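Local coordinates for glycine betaine/carnitine/choline ABC transporter (Staphylococcus aureus subsp. aureus Mu50, PDB 3O66), which probably binds glycine betaine, carnitine or choline as the substrate-binding component of an ABC transporter, at residues T132-A137 against K211-F216. Sequence-based numbering, arbitrary orientation.
Sequences TVSDLA and KDDKQF
The carboxylate of D213 takes two hydrogen bonds from S134 of the short 3-10 segment 134-136. Backbone N of S134 reaches D213 OD1 at 3.0 Å in a nearly straight bond (168°), while its hydroxyl OG donates to D213 OD2 at 2.6 Å. Both donors arrive on the syn side of their oxygens and lie near the carboxylate plane, an arrangement that fixes the rotation of the acid group. D213 swings its CG between its own N and carbonyl carbon (chi1 55°), bringing the group across the T132 side chain at about a right angle, with OD1 3.3 Å from T132 CB.

Backbone pairing adds a single beta bridge between T132 and K211. V133 N donates to K211 O at 2.8 Å, and the CA of T132 makes a CH...O contact with the same oxygen.

Apolar contact is slight: V133 CG2 lies 4.0 Å from D212 CA, and T132 CG2 meets CE of the K211 chain at 4.1 Å.

Each segment is also braced internally. T132 OG1 accepts from D135 N in an ST motif, and D135 OD2 accepts from T132 N in return. The type I turn D212-Q215 is tied to the residue that follows it by D212 OD1, which accepts from F216 N and is also hydrogen-bonded to Y166 OH.

The contact lies at the surface of the lobe containing strand 116-120, joining the loop between helix 122-128 and strand 144-148 to the one after edge strand 208-209, with Y166 of helix 159-166 packed against V133, S134, D213 and F216.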
# COMPACT_ATOMS: atom_id res chain seq x y z
N THR A 132 3.19 -6.65 19.05
CA THR A 132 1.85 -6.88 18.50
C THR A 132 0.87 -5.90 19.10
O THR A 132 1.15 -5.23 20.11
CB THR A 132 1.34 -8.32 18.80
OG1 THR A 132 1.01 -8.43 20.20
CG2 THR A 132 2.37 -9.40 18.38
N VAL A 133 -0.29 -5.79 18.47
CA VAL A 133 -1.34 -4.91 18.98
C VAL A 133 -1.80 -5.42 20.35
O VAL A 133 -2.02 -4.63 21.28
CB VAL A 133 -2.50 -4.82 17.98
CG1 VAL A 133 -3.66 -4.07 18.60
CG2 VAL A 133 -2.03 -4.13 16.68
N SER A 134 -1.91 -6.74 20.49
CA SER A 134 -2.24 -7.31 21.82
C SER A 134 -1.24 -6.89 22.94
O SER A 134 -1.63 -6.76 24.08
CB SER A 134 -2.41 -8.83 21.75
OG SER A 134 -3.56 -9.18 20.98
N ASP A 135 0.04 -6.67 22.61
CA ASP A 135 1.02 -6.23 23.62
C ASP A 135 0.61 -4.91 24.31
O ASP A 135 1.05 -4.61 25.42
CB ASP A 135 2.41 -6.11 23.01
CG ASP A 135 3.00 -7.45 22.65
OD1 ASP A 135 2.64 -8.48 23.26
OD2 ASP A 135 3.86 -7.49 21.74
N LEU A 136 -0.26 -4.14 23.67
CA LEU A 136 -0.78 -2.92 24.28
C LEU A 136 -1.75 -3.15 25.44
O LEU A 136 -1.95 -2.24 26.26
CB LEU A 136 -1.49 -2.06 23.23
CG LEU A 136 -0.63 -1.51 22.09
CD1 LEU A 136 -1.53 -0.95 20.99
CD2 LEU A 136 0.33 -0.44 22.60
N ALA A 137 -2.35 -4.34 25.52
CA ALA A 137 -3.47 -4.61 26.45
C ALA A 137 -3.24 -4.11 27.88
O ALA A 137 -4.11 -3.44 28.44
CB ALA A 137 -3.85 -6.07 26.46
N LYS A 211 2.28 -5.60 14.90
CA LYS A 211 1.60 -6.66 14.15
C LYS A 211 0.15 -6.78 14.61
O LYS A 211 -0.13 -6.78 15.81
CB LYS A 211 2.34 -8.01 14.29
CG LYS A 211 3.69 -8.02 13.58
CD LYS A 211 4.45 -9.36 13.70
CE LYS A 211 4.88 -9.66 15.13
NZ LYS A 211 5.71 -10.92 15.22
N ASP A 212 -0.76 -6.81 13.64
CA ASP A 212 -2.22 -7.01 13.88
C ASP A 212 -2.44 -8.53 14.08
O ASP A 212 -2.87 -9.25 13.16
CB ASP A 212 -2.97 -6.44 12.68
CG ASP A 212 -4.50 -6.61 12.74
OD1 ASP A 212 -5.13 -6.89 13.81
OD2 ASP A 212 -5.08 -6.45 11.64
N ASP A 213 -2.14 -9.00 15.29
CA ASP A 213 -2.11 -10.43 15.58
C ASP A 213 -3.48 -11.10 15.52
O ASP A 213 -3.56 -12.32 15.32
CB ASP A 213 -1.48 -10.68 16.96
CG ASP A 213 -2.18 -9.90 18.07
OD1 ASP A 213 -1.90 -8.68 18.20
OD2 ASP A 213 -3.03 -10.50 18.79
N LYS A 214 -4.56 -10.32 15.68
CA LYS A 214 -5.92 -10.86 15.58
C LYS A 214 -6.57 -10.65 14.20
O LYS A 214 -7.72 -11.03 13.99
CB LYS A 214 -6.82 -10.28 16.69
CG LYS A 214 -6.45 -10.79 18.08
CD LYS A 214 -7.47 -10.36 19.11
CE LYS A 214 -7.22 -11.06 20.44
NZ LYS A 214 -8.51 -11.67 20.92
N GLN A 215 -5.81 -10.07 13.25
CA GLN A 215 -6.32 -9.77 11.90
C GLN A 215 -7.66 -9.02 11.94
O GLN A 215 -8.63 -9.40 11.24
CB GLN A 215 -6.45 -11.03 11.03
CG GLN A 215 -5.16 -11.81 10.88
CD GLN A 215 -5.32 -13.12 10.10
OE1 GLN A 215 -6.38 -13.77 10.11
NE2 GLN A 215 -4.24 -13.53 9.44
N PHE A 216 -7.72 -7.98 12.77
CA PHE A 216 -8.86 -7.10 12.81
C PHE A 216 -9.02 -6.42 11.46
O PHE A 216 -10.14 -6.22 11.01
CB PHE A 216 -8.70 -6.06 13.92
CG PHE A 216 -9.79 -5.02 13.92
CD1 PHE A 216 -11.07 -5.34 14.35
CD2 PHE A 216 -9.53 -3.74 13.47
CE1 PHE A 216 -12.10 -4.38 14.34
CE2 PHE A 216 -10.54 -2.77 13.46
CZ PHE A 216 -11.83 -3.09 13.89